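Side-chain contacts in malarial CLPB2 atpase/hsp101 protein (Plasmodium falciparum, PDB 4IRF), which probably hydrolyses ATP as a ClpB-type chaperone that unfolds and translocates proteins in the parasitophorous vacuole, this chain being its N-terminal cargo-binding domain: residues A[20-25]-A[41-46]; A[36-41]-A[69-74]; A[101-106]-A[114-119]. All blocks are in the same frame, centred on the assembly; numbering follows the deposited sequence.

Contact 1: residues A[20-25]-A[41-46]; sequences LNAGKN and LSALAK
The backbone oxygen of Ala-22 accepts a hydrogen bond of 2.9 Å, measured from Ala-22 O, from a water that in turn accepts one from Lys-46 NZ at 3.2 Å. The water lies well off the line of the carbonyl bond of Ala-22, so it approaches from the flank of the helix. Lys-46 gets there by a long route. Its CG lies between the backbone N and the carbonyl carbon (chi1 78°), and from there the chain runs almost fully extended, carrying CE past the methyl of Ala-22 and the ammonium to the far side of the water. Lys-46 NZ and Ala-22 O are 5.5 Å apart, too far for a direct hydrogen bond, and the water spans the gap. Beneath the water the direct contact is made by methyl groups and bare backbone, with no hydrogen bond between the segments. Ala-43 CB rests against the bare backbone of Gly-23, 3.6 Å from Gly-23 N, while on one flank Ala-22 CB meets the same methyl, Ala-43 CB, at 3.8 Å. With no side chain on the glycine, the two backbones come unusually near, Gly-23 CA and Ala-43 CA being 5.1 Å apart. In this mainly helical Clp N-terminal domain, helices 14-29 and 37-46 meet in the manner of knobs-into-holes packing: Ala-43 is the knob, and its hole is bounded by Ile-19, Ala-22, Gly-23 and Ile-26, the spacing expected of successive turns of one helix face. The next residue, Leu-44, turns to another side of its helix and packs on Val-114, Leu-117 and Leu-118 of helix 114-121. On the flank facing helix 61-74, Ser-42 touches Ile-68 and Leu-72.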
ATOM      1  N   LEU A  20      -5.833   2.184  -4.413  1.00 19.92           N
ATOM      2  CA  LEU A  20      -6.670   2.698  -3.331  1.00 19.21           C
ATOM      3  C   LEU A  20      -8.110   2.217  -3.459  1.00 24.58           C
ATOM      4  O   LEU A  20      -8.702   1.777  -2.486  1.00 25.61           O
ATOM      5  CB  LEU A  20      -6.628   4.216  -3.312  1.00 20.06           C
ATOM      6  CG  LEU A  20      -5.263   4.803  -3.006  1.00 21.70           C
ATOM      7  CD1 LEU A  20      -5.330   6.333  -3.162  1.00 24.60           C
ATOM      8  CD2 LEU A  20      -4.838   4.433  -1.593  1.00 25.78           C
ATOM      9  N   ASN A  21      -8.669   2.267  -4.660  1.00 21.19           N
ATOM     10  CA  ASN A  21     -10.043   1.791  -4.841  1.00 26.12           C
ATOM     11  C   ASN A  21     -10.187   0.275  -4.656  1.00 25.60           C
ATOM     12  O   ASN A  21     -11.210  -0.214  -4.165  1.00 28.33           O
ATOM     13  CB  ASN A  21     -10.569   2.206  -6.208  1.00 27.73           C
ATOM     14  CG  ASN A  21     -10.852   3.691  -6.299  1.00 27.77           C
ATOM     15  OD1 ASN A  21     -11.132   4.333  -5.291  1.00 36.02           O
ATOM     16  ND2 ASN A  21     -10.827   4.237  -7.525  1.00 34.31           N
ATOM     17  N   ALA A  22      -9.172  -0.484  -5.063  1.00 23.87           N
ATOM     18  CA  ALA A  22      -9.213  -1.924  -4.800  1.00 25.37           C
ATOM     19  C   ALA A  22      -9.122  -2.164  -3.300  1.00 28.79           C
ATOM     20  O   ALA A  22      -9.699  -3.135  -2.744  1.00 27.15           O
ATOM     21  CB  ALA A  22      -8.086  -2.676  -5.535  1.00 23.23           C
ATOM     22  N   GLY A  23      -8.345  -1.321  -2.627  1.00 24.00           N
ATOM     23  CA  GLY A  23      -8.224  -1.396  -1.193  1.00 23.81           C
ATOM     24  C   GLY A  23      -9.574  -1.226  -0.501  1.00 26.12           C
ATOM     25  O   GLY A  23      -9.858  -1.929   0.472  1.00 27.02           O
ATOM     26  N   LYS A  24     -10.400  -0.294  -0.974  1.00 23.03           N
ATOM     27  CA  LYS A  24     -11.722  -0.111  -0.379  1.00 23.59           C
ATOM     28  C   LYS A  24     -12.586  -1.356  -0.522  1.00 28.51           C
ATOM     29  O   LYS A  24     -13.324  -1.717   0.410  1.00 30.74           O
ATOM     30  CB  LYS A  24     -12.429   1.115  -0.980  1.00 28.67           C
ATOM     31  CG  LYS A  24     -11.781   2.452  -0.593  1.00 24.18           C
ATOM     32  CD  LYS A  24     -12.453   3.598  -1.341  1.00 31.50           C
ATOM     33  CE  LYS A  24     -11.791   4.927  -1.016  1.00 46.46           C
ATOM     34  NZ  LYS A  24     -12.599   6.085  -1.530  1.00 55.56           N
ATOM     35  N   ASN A  25     -12.499  -2.015  -1.666  1.00 25.35           N
ATOM     36  CA  ASN A  25     -13.243  -3.261  -1.829  1.00 31.18           C
ATOM     37  C   ASN A  25     -12.763  -4.366  -0.878  1.00 34.54           C
ATOM     38  O   ASN A  25     -13.561  -5.154  -0.338  1.00 34.12           O
ATOM     39  CB  ASN A  25     -13.239  -3.694  -3.293  1.00 39.99           C
ATOM     40  CG  ASN A  25     -14.116  -2.801  -4.156  1.00 54.41           C
ATOM     41  OD1 ASN A  25     -15.145  -2.296  -3.692  1.00 55.72           O
ATOM     42  ND2 ASN A  25     -13.708  -2.588  -5.402  1.00 53.83           N
ATOM     43  N   LEU A  41      -2.307  -2.300   1.431  1.00 18.71           N
ATOM     44  CA  LEU A  41      -1.173  -3.243   1.166  1.00 19.07           C
ATOM     45  C   LEU A  41      -1.659  -4.480   0.386  1.00 25.64           C
ATOM     46  O   LEU A  41      -1.022  -4.877  -0.607  1.00 22.99           O
ATOM     47  CB  LEU A  41      -0.440  -3.611   2.455  1.00 23.23           C
ATOM     48  CG  LEU A  41       0.671  -4.633   2.193  1.00 22.62           C
ATOM     49  CD1 LEU A  41       1.692  -4.098   1.222  1.00 23.69           C
ATOM     50  CD2 LEU A  41       1.311  -5.070   3.473  1.00 25.88           C
ATOM     51  N   SER A  42      -2.800  -5.044   0.790  1.00 20.57           N
ATOM     52  CA  SER A  42      -3.357  -6.215   0.083  1.00 21.66           C
ATOM     53  C   SER A  42      -3.523  -5.883  -1.390  1.00 21.63           C
ATOM     54  O   SER A  42      -3.068  -6.616  -2.275  1.00 25.67           O
ATOM     55  CB  SER A  42      -4.714  -6.596   0.674  1.00 22.39           C
ATOM     56  OG  SER A  42      -5.300  -7.690  -0.024  1.00 28.75           O
ATOM     57  N   ALA A  43      -4.137  -4.721  -1.660  1.00 25.84           N
ATOM     58  CA  ALA A  43      -4.348  -4.240  -3.023  1.00 21.10           C
ATOM     59  C   ALA A  43      -3.049  -3.988  -3.814  1.00 24.66           C
ATOM     60  O   ALA A  43      -2.954  -4.255  -5.013  1.00 25.95           O
ATOM     61  CB  ALA A  43      -5.216  -2.964  -2.987  1.00 22.66           C
ATOM     62  N   LEU A  44      -2.060  -3.428  -3.135  1.00 20.85           N
ATOM     63  CA  LEU A  44      -0.813  -3.054  -3.778  1.00 20.21           C
ATOM     64  C   LEU A  44      -0.089  -4.338  -4.177  1.00 28.54           C
ATOM     65  O   LEU A  44       0.299  -4.477  -5.342  1.00 24.67           O
ATOM     66  CB  LEU A  44       0.008  -2.178  -2.824  1.00 20.06           C
ATOM     67  CG  LEU A  44       1.200  -1.469  -3.455  1.00 21.80           C
ATOM     68  CD1 LEU A  44       1.458  -0.131  -2.778  1.00 21.64           C
ATOM     69  CD2 LEU A  44       2.414  -2.360  -3.288  1.00 23.00           C
ATOM     70  N   ALA A  45      -0.026  -5.287  -3.239  1.00 23.09           N
ATOM     71  CA  ALA A  45       0.679  -6.569  -3.473  1.00 28.12           C
ATOM     72  C   ALA A  45       0.090  -7.294  -4.687  1.00 32.30           C
ATOM     73  O   ALA A  45       0.816  -7.938  -5.448  1.00 35.10           O
ATOM     74  CB  ALA A  45       0.635  -7.424  -2.251  1.00 27.21           C
ATOM     75  N   LYS A  46      -1.224  -7.176  -4.889  1.00 28.11           N
ATOM     76  CA  LYS A  46      -1.852  -7.912  -5.982  1.00 27.23           C
ATOM     77  C   LYS A  46      -1.960  -7.150  -7.303  1.00 36.47           C
ATOM     78  O   LYS A  46      -2.257  -7.735  -8.340  1.00 31.14           O
ATOM     79  CB  LYS A  46      -3.213  -8.450  -5.559  1.00 32.74           C
ATOM     80  CG  LYS A  46      -4.316  -7.407  -5.558  1.00 33.53           C
ATOM     81  CD  LYS A  46      -5.685  -8.096  -5.553  1.00 36.10           C
ATOM     82  CE  LYS A  46      -6.819  -7.124  -5.247  1.00 40.28           C
ATOM     83  NZ  LYS A  46      -8.092  -7.904  -5.070  1.00 42.50           N
TER
HETATM   84  O   HOH W   1     -10.084  -5.479  -4.402  1.00 40.20           O

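Contact 2: residues A[36-41]-A[69-74]; sequences KPIHIL and DIALEQ
Ile-38 points its CB toward Ala-71 and Leu-72, and its branches divide the work between them. From CB, the CG1 branch runs anti to the backbone N, which carries it out to the opposing helix, where Ile-38 CG1 lies 3.7 Å from Leu-72 CD2. The chain then bends at CG1, and its tip, Ile-38 CD1, comes to rest 4.0 Å from the methyl Ala-71 CB. The second branch, CG2, stays closer to its own helix: it grazes Leu-72 CD2 and also lies over one face of the His-39 ring, displaced toward the rim. Leu-72 CD2 is therefore wedged between two consecutive residues, since His-39 CD2 approaches it at 3.5 Å. These residues join helices 37-46 and 61-74 of the Clp N-terminal domain, whose short segments run nearly antiparallel at 147° with axes 10.0 Å apart. Helix 125-133 closes one side of the joint, Ile-130 touching Ile-38 and Leu-126 touching Ala-71. The imidazole is held at both nitrogens. His-39 ND1 accepts the backbone N-H of Lys-36 at 3.1 Å, with the donor 19° out of the ring plane and a bond bent to 142° at the hydrogen. Lys-36 occupies the N-cap position, so a side chain of the first turn reaches back to the N-cap N-H, as in one half of a capping box. On the other nitrogen, a water hydrogen-bonded to His-39 NE2 at 3.0 Å donates to Leu-72 O at 2.9 Å, adding a polar bridge between the helices beside the hydrocarbon contact. His-32 meets the same imidazole in an edge-to-face pairing of rings.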
ATOM      1  N   LYS A  36      -8.125   0.893   5.734  1.00 21.65           N
ATOM      2  CA  LYS A  36      -6.978   0.798   6.638  1.00 21.04           C
ATOM      3  C   LYS A  36      -5.702   0.488   5.813  1.00 21.63           C
ATOM      4  O   LYS A  36      -5.815  -0.003   4.697  1.00 22.08           O
ATOM      5  CB  LYS A  36      -7.190  -0.367   7.602  1.00 27.00           C
ATOM      6  CG  LYS A  36      -8.437  -0.247   8.450  1.00 32.23           C
ATOM      7  CD  LYS A  36      -8.259   0.881   9.402  1.00 29.11           C
ATOM      8  CE  LYS A  36      -8.325   0.343  10.826  1.00 59.74           C
ATOM      9  NZ  LYS A  36      -7.883   1.355  11.833  1.00 72.49           N
ATOM     10  N   PRO A  37      -4.522   0.807   6.347  1.00 21.64           N
ATOM     11  CA  PRO A  37      -3.306   0.546   5.544  1.00 19.23           C
ATOM     12  C   PRO A  37      -3.146  -0.911   5.114  1.00 21.41           C
ATOM     13  O   PRO A  37      -2.792  -1.108   3.940  1.00 21.15           O
ATOM     14  CB  PRO A  37      -2.179   0.984   6.456  1.00 23.96           C
ATOM     15  CG  PRO A  37      -2.804   2.144   7.259  1.00 21.37           C
ATOM     16  CD  PRO A  37      -4.213   1.616   7.530  1.00 24.32           C
ATOM     17  N   ILE A  38      -3.461  -1.879   5.982  1.00 20.35           N
ATOM     18  CA  ILE A  38      -3.361  -3.291   5.596  1.00 25.18           C
ATOM     19  C   ILE A  38      -4.195  -3.586   4.371  1.00 20.56           C
ATOM     20  O   ILE A  38      -3.781  -4.355   3.503  1.00 21.71           O
ATOM     21  CB  ILE A  38      -3.714  -4.256   6.742  1.00 21.80           C
ATOM     22  CG1 ILE A  38      -3.453  -5.700   6.288  1.00 23.42           C
ATOM     23  CG2 ILE A  38      -5.189  -4.052   7.155  1.00 27.47           C
ATOM     24  CD1 ILE A  38      -1.959  -5.934   5.922  1.00 27.28           C
ATOM     25  N   HIS A  39      -5.371  -2.950   4.245  1.00 21.57           N
ATOM     26  CA  HIS A  39      -6.194  -3.150   3.055  1.00 20.87           C
ATOM     27  C   HIS A  39      -5.557  -2.615   1.792  1.00 22.84           C
ATOM     28  O   HIS A  39      -5.699  -3.205   0.714  1.00 22.72           O
ATOM     29  CB  HIS A  39      -7.562  -2.493   3.233  1.00 22.33           C
ATOM     30  CG  HIS A  39      -8.274  -2.961   4.445  1.00 22.45           C
ATOM     31  ND1 HIS A  39      -8.878  -2.100   5.344  1.00 27.37           N
ATOM     32  CD2 HIS A  39      -8.495  -4.216   4.913  1.00 23.49           C
ATOM     33  CE1 HIS A  39      -9.399  -2.811   6.329  1.00 25.09           C
ATOM     34  NE2 HIS A  39      -9.191  -4.099   6.085  1.00 24.44           N
ATOM     35  N   ILE A  40      -4.882  -1.469   1.917  1.00 21.70           N
ATOM     36  CA  ILE A  40      -4.181  -0.895   0.799  1.00 22.36           C
ATOM     37  C   ILE A  40      -3.010  -1.788   0.415  1.00 22.80           C
ATOM     38  O   ILE A  40      -2.788  -1.990  -0.782  1.00 20.99           O
ATOM     39  CB  ILE A  40      -3.669   0.506   1.094  1.00 17.82           C
ATOM     40  CG1 ILE A  40      -4.892   1.415   1.346  1.00 20.57           C
ATOM     41  CG2 ILE A  40      -2.830   1.017  -0.077  1.00 19.45           C
ATOM     42  CD1 ILE A  40      -4.483   2.847   1.623  1.00 20.75           C
ATOM     43  N   LEU A  41      -2.307  -2.300   1.431  1.00 18.71           N
ATOM     44  CA  LEU A  41      -1.173  -3.243   1.166  1.00 19.07           C
ATOM     45  C   LEU A  41      -1.659  -4.480   0.386  1.00 25.64           C
ATOM     46  O   LEU A  41      -1.022  -4.877  -0.607  1.00 22.99           O
ATOM     47  CB  LEU A  41      -0.440  -3.611   2.455  1.00 23.23           C
ATOM     48  CG  LEU A  41       0.671  -4.633   2.193  1.00 22.62           C
ATOM     49  CD1 LEU A  41       1.692  -4.098   1.222  1.00 23.69           C
ATOM     50  CD2 LEU A  41       1.311  -5.070   3.473  1.00 25.88           C
ATOM     51  N   ASP A  69      -2.799 -11.873   4.315  1.00 31.73           N
ATOM     52  CA  ASP A  69      -4.077 -12.531   4.578  1.00 35.17           C
ATOM     53  C   ASP A  69      -4.261 -12.864   6.052  1.00 39.35           C
ATOM     54  O   ASP A  69      -5.359 -12.714   6.596  1.00 33.97           O
ATOM     55  CB  ASP A  69      -4.260 -13.753   3.668  1.00 37.77           C
ATOM     56  CG  ASP A  69      -4.386 -13.374   2.207  1.00 45.45           C
ATOM     57  OD1 ASP A  69      -4.682 -12.194   1.910  1.00 41.62           O
ATOM     58  OD2 ASP A  69      -4.197 -14.245   1.341  1.00 47.61           O
ATOM     59  N   ILE A  70      -3.191 -13.288   6.715  1.00 37.04           N
ATOM     60  CA  ILE A  70      -3.240 -13.481   8.162  1.00 35.12           C
ATOM     61  C   ILE A  70      -3.613 -12.191   8.909  1.00 30.24           C
ATOM     62  O   ILE A  70      -4.474 -12.201   9.792  1.00 37.14           O
ATOM     63  CB  ILE A  70      -1.915 -14.076   8.700  1.00 39.32           C
ATOM     64  CG1 ILE A  70      -1.833 -15.562   8.337  1.00 39.64           C
ATOM     65  CG2 ILE A  70      -1.784 -13.858  10.197  1.00 42.12           C
ATOM     66  CD1 ILE A  70      -0.392 -16.109   8.252  1.00 47.47           C
ATOM     67  N   ALA A  71      -2.998 -11.076   8.521  1.00 28.58           N
ATOM     68  CA  ALA A  71      -3.268  -9.783   9.136  1.00 27.67           C
ATOM     69  C   ALA A  71      -4.669  -9.261   8.795  1.00 30.47           C
ATOM     70  O   ALA A  71      -5.311  -8.639   9.643  1.00 33.60           O
ATOM     71  CB  ALA A  71      -2.214  -8.765   8.707  1.00 28.33           C
ATOM     72  N   LEU A  72      -5.117  -9.492   7.560  1.00 29.84           N
ATOM     73  CA  LEU A  72      -6.480  -9.138   7.162  1.00 27.08           C
ATOM     74  C   LEU A  72      -7.493  -9.858   8.040  1.00 30.15           C
ATOM     75  O   LEU A  72      -8.485  -9.265   8.458  1.00 34.24           O
ATOM     76  CB  LEU A  72      -6.762  -9.460   5.707  1.00 28.15           C
ATOM     77  CG  LEU A  72      -6.051  -8.585   4.672  1.00 27.57           C
ATOM     78  CD1 LEU A  72      -6.296  -9.073   3.268  1.00 27.45           C
ATOM     79  CD2 LEU A  72      -6.544  -7.130   4.847  1.00 24.33           C
ATOM     80  N   GLU A  73      -7.245 -11.127   8.343  1.00 30.20           N
ATOM     81  CA  GLU A  73      -8.239 -11.896   9.099  1.00 32.14           C
ATOM     82  C   GLU A  73      -8.225 -11.497  10.561  1.00 39.70           C
ATOM     83  O   GLU A  73      -9.279 -11.311  11.167  1.00 41.77           O
ATOM     84  CB  GLU A  73      -8.047 -13.408   8.935  1.00 41.15           C
ATOM     85  CG  GLU A  73      -8.906 -14.044   7.838  1.00 49.61           C
ATOM     86  CD  GLU A  73     -10.403 -13.813   8.024  1.00 43.41           C
ATOM     87  OE1 GLU A  73     -10.848 -13.621   9.170  1.00 49.14           O
ATOM     88  OE2 GLU A  73     -11.133 -13.822   7.006  1.00 41.95           O
ATOM     89  N   GLN A  74      -7.032 -11.308  11.107  1.00 36.40           N
ATOM     90  CA  GLN A  74      -6.878 -10.852  12.491  1.00 42.69           C
ATOM     91  C   GLN A  74      -7.589  -9.532  12.763  1.00 40.07           C
ATOM     92  O   GLN A  74      -8.086  -9.293  13.868  1.00 49.73           O
ATOM     93  CB  GLN A  74      -5.406 -10.665  12.827  1.00 47.72           C
ATOM     94  CG  GLN A  74      -4.598 -11.931  12.900  1.00 53.77           C
ATOM     95  CD  GLN A  74      -3.224 -11.655  13.475  1.00 67.08           C
ATOM     96  OE1 GLN A  74      -2.518 -10.738  13.030  1.00 72.26           O
ATOM     97  NE2 GLN A  74      -2.845 -12.422  14.489  1.00 72.28           N
TER
HETATM   98  O   HOH W   2      -9.212  -6.445   8.017  1.00 26.97           O

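Contact 3: residues A[101-106]-A[114-119]; sequences EAAANK and VEHLLS
This is a CH-pi contact between a histidine and a helix backbone, joining the end of helix 91-106 to the start of helix 114-121 across the short loop that links them. Ala-104 CA lies over one face of the His-116 ring, 3.8 Å from its centroid and 19° off the ring normal. The methyl continues along the same face, Ala-104 CB approaching His-116 CG at 3.8 Å, so the imidazole lies against both backbone and side chain of one alanine. With CG anti to its carbonyl carbon (chi1 -56°), the His-116 ring stands beside its own backbone N, where ND1 is hydrogen-bonded to the backbone N of Asp-113; this bond should limit rotation of the ring. One turn on, Ser-119 OG comes 4.1 Å from Ala-103 CB, a looser touch. Small alanines allow the segment axes to approach to 8.4 Å at an angle of 127°. Other helices pack on helix 114-121 as well: Leu-117 touches Thr-16 and Ile-19 of helix 14-29, Leu-118 touches Leu-53 of helix 48-56, and His-116 also touches Leu-145 of helix 138-151.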
ATOM      1  N   GLU A 101       2.711  11.512  -0.333  1.00 17.23           N
ATOM      2  CA  GLU A 101       2.887  12.811  -0.958  1.00 17.73           C
ATOM      3  C   GLU A 101       4.207  13.455  -0.558  1.00 19.31           C
ATOM      4  O   GLU A 101       4.917  13.997  -1.408  1.00 22.52           O
ATOM      5  CB  GLU A 101       1.704  13.726  -0.596  1.00 19.24           C
ATOM      6  CG  GLU A 101       0.434  13.354  -1.342  1.00 28.01           C
ATOM      7  CD  GLU A 101      -0.794  14.119  -0.843  1.00 36.90           C
ATOM      8  OE1 GLU A 101      -0.681  15.342  -0.581  1.00 42.31           O
ATOM      9  OE2 GLU A 101      -1.866  13.485  -0.703  1.00 35.83           O
ATOM     10  N   ALA A 102       4.562  13.366   0.719  1.00 18.37           N
ATOM     11  CA  ALA A 102       5.835  13.931   1.162  1.00 20.04           C
ATOM     12  C   ALA A 102       7.031  13.233   0.518  1.00 19.21           C
ATOM     13  O   ALA A 102       8.036  13.896   0.169  1.00 20.91           O
ATOM     14  CB  ALA A 102       5.957  13.905   2.702  1.00 20.45           C
ATOM     15  N   ALA A 103       6.942  11.906   0.414  1.00 23.08           N
ATOM     16  CA  ALA A 103       8.026  11.128  -0.175  1.00 20.44           C
ATOM     17  C   ALA A 103       8.160  11.439  -1.652  1.00 20.28           C
ATOM     18  O   ALA A 103       9.281  11.571  -2.148  1.00 22.11           O
ATOM     19  CB  ALA A 103       7.808   9.626   0.021  1.00 19.10           C
ATOM     20  N   ALA A 104       7.032  11.562  -2.358  1.00 21.63           N
ATOM     21  CA  ALA A 104       7.044  11.908  -3.778  1.00 20.55           C
ATOM     22  C   ALA A 104       7.694  13.277  -3.991  1.00 22.76           C
ATOM     23  O   ALA A 104       8.545  13.446  -4.848  1.00 25.25           O
ATOM     24  CB  ALA A 104       5.645  11.865  -4.372  1.00 23.07           C
ATOM     25  N   ASN A 105       7.268  14.177  -3.156  1.00 20.03           N
ATOM     26  CA  ASN A 105       7.936  15.569  -3.341  0.50 21.18           C
ATOM     27  C   ASN A 105       9.517  15.632  -3.045  1.00 24.79           C
ATOM     28  O   ASN A 105      10.372  16.295  -3.682  1.00 25.75           O
ATOM     29  CB  ASN A 105       7.214  16.594  -2.457  0.50 21.29           C
ATOM     30  CG  ASN A 105       5.837  16.931  -3.000  0.50 27.17           C
ATOM     31  OD1 ASN A 105       5.577  16.750  -4.203  0.50 32.28           O
ATOM     32  ND2 ASN A 105       4.941  17.415  -2.129  0.50 29.24           N
ATOM     33  N   LYS A 106       9.799  14.773  -2.038  1.00 23.50           N
ATOM     34  CA  LYS A 106      11.222  14.666  -1.700  1.00 25.54           C
ATOM     35  C   LYS A 106      12.058  14.107  -2.859  1.00 23.30           C
ATOM     36  O   LYS A 106      13.181  14.571  -3.098  1.00 24.85           O
ATOM     37  CB  LYS A 106      11.480  13.834  -0.428  1.00 25.09           C
ATOM     38  CG  LYS A 106      12.937  13.953  -0.048  1.00 29.67           C
ATOM     39  CD  LYS A 106      13.466  13.076   1.063  1.00 33.82           C
ATOM     40  CE  LYS A 106      12.800  11.799   1.308  1.00 48.53           C
ATOM     41  NZ  LYS A 106      13.667  11.171   2.368  1.00 55.91           N
ATOM     42  N   VAL A 114       3.266   4.171  -7.030  1.00 20.92           N
ATOM     43  CA  VAL A 114       3.177   3.040  -6.124  1.00 23.04           C
ATOM     44  C   VAL A 114       4.299   2.956  -5.101  1.00 23.61           C
ATOM     45  O   VAL A 114       4.056   2.577  -3.967  1.00 21.35           O
ATOM     46  CB  VAL A 114       3.063   1.715  -6.928  1.00 25.34           C
ATOM     47  CG1 VAL A 114       2.839   0.553  -6.011  1.00 22.89           C
ATOM     48  CG2 VAL A 114       1.905   1.810  -7.884  1.00 21.29           C
ATOM     49  N   GLU A 115       5.534   3.302  -5.492  1.00 21.01           N
ATOM     50  CA  GLU A 115       6.643   3.250  -4.540  1.00 18.91           C
ATOM     51  C   GLU A 115       6.437   4.253  -3.417  1.00 18.65           C
ATOM     52  O   GLU A 115       6.885   4.031  -2.290  1.00 23.15           O
ATOM     53  CB  GLU A 115       7.960   3.612  -5.229  1.00 23.26           C
ATOM     54  CG  GLU A 115       8.414   2.585  -6.286  1.00 32.45           C
ATOM     55  CD  GLU A 115       7.799   2.798  -7.665  1.00 22.84           C
ATOM     56  OE1 GLU A 115       6.812   3.557  -7.829  1.00 27.78           O
ATOM     57  OE2 GLU A 115       8.328   2.170  -8.625  1.00 29.90           O
ATOM     58  N   HIS A 116       5.820   5.383  -3.736  1.00 20.78           N
ATOM     59  CA  HIS A 116       5.597   6.431  -2.733  1.00 17.35           C
ATOM     60  C   HIS A 116       4.512   5.998  -1.752  1.00 19.54           C
ATOM     61  O   HIS A 116       4.637   6.209  -0.546  1.00 20.77           O
ATOM     62  CB  HIS A 116       5.244   7.744  -3.430  1.00 20.81           C
ATOM     63  CG  HIS A 116       6.292   8.148  -4.425  1.00 23.40           C
ATOM     64  ND1 HIS A 116       6.028   8.265  -5.771  1.00 25.33           N
ATOM     65  CD2 HIS A 116       7.617   8.382  -4.272  1.00 25.42           C
ATOM     66  CE1 HIS A 116       7.148   8.594  -6.404  1.00 26.22           C
ATOM     67  NE2 HIS A 116       8.122   8.671  -5.518  1.00 23.86           N
ATOM     68  N   LEU A 117       3.495   5.332  -2.278  1.00 21.47           N
ATOM     69  CA  LEU A 117       2.459   4.726  -1.461  1.00 23.47           C
ATOM     70  C   LEU A 117       3.089   3.653  -0.592  1.00 18.66           C
ATOM     71  O   LEU A 117       2.808   3.563   0.623  1.00 23.08           O
ATOM     72  CB  LEU A 117       1.350   4.172  -2.366  1.00 21.33           C
ATOM     73  CG  LEU A 117       0.129   3.600  -1.697  1.00 24.25           C
ATOM     74  CD1 LEU A 117      -0.531   4.628  -0.770  1.00 22.56           C
ATOM     75  CD2 LEU A 117      -0.826   3.185  -2.779  1.00 22.63           C
ATOM     76  N   LEU A 118       4.003   2.864  -1.175  1.00 18.96           N
ATOM     77  CA  LEU A 118       4.688   1.837  -0.400  1.00 22.08           C
ATOM     78  C   LEU A 118       5.424   2.469   0.792  1.00 22.87           C
ATOM     79  O   LEU A 118       5.338   1.976   1.928  1.00 23.56           O
ATOM     80  CB  LEU A 118       5.637   1.008  -1.302  1.00 25.27           C
ATOM     81  CG  LEU A 118       6.242  -0.220  -0.617  1.00 32.09           C
ATOM     82  CD1 LEU A 118       5.281  -1.379  -0.625  1.00 32.44           C
ATOM     83  CD2 LEU A 118       7.547  -0.590  -1.303  1.00 33.64           C
ATOM     84  N   SER A 119       6.099   3.598   0.556  1.00 20.63           N
ATOM     85  CA  SER A 119       6.834   4.262   1.617  1.00 18.32           C
ATOM     86  C   SER A 119       5.865   4.730   2.708  1.00 21.78           C
ATOM     87  O   SER A 119       6.108   4.556   3.907  1.00 24.28           O
ATOM     88  CB  SER A 119       7.600   5.454   1.034  1.00 22.50           C
ATOM     89  OG  SER A 119       8.301   6.107   2.066  1.00 26.90           O
TER

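Contacts 1 and 2 lie about 10 Å apart, centre to centre, and share helix 37-46, with Leu-41 belonging to both. Their segments alternate along the chain, and this central helix lies between helix 14-29 and helix 61-74 and contacts both. Contact 3 follows later in sequence, its centre about 16 Å from that of contact 1 and 20 Å from that of contact 2, across the chain's centre from the latter. Contact 1 touches it where helix 37-46 packs against helix 114-121, and contact 2 does so through Ile-40 on Leu-117. All three thus belong to one continuous helical core, consistent with a compact N-terminal domain of the longer chaperone.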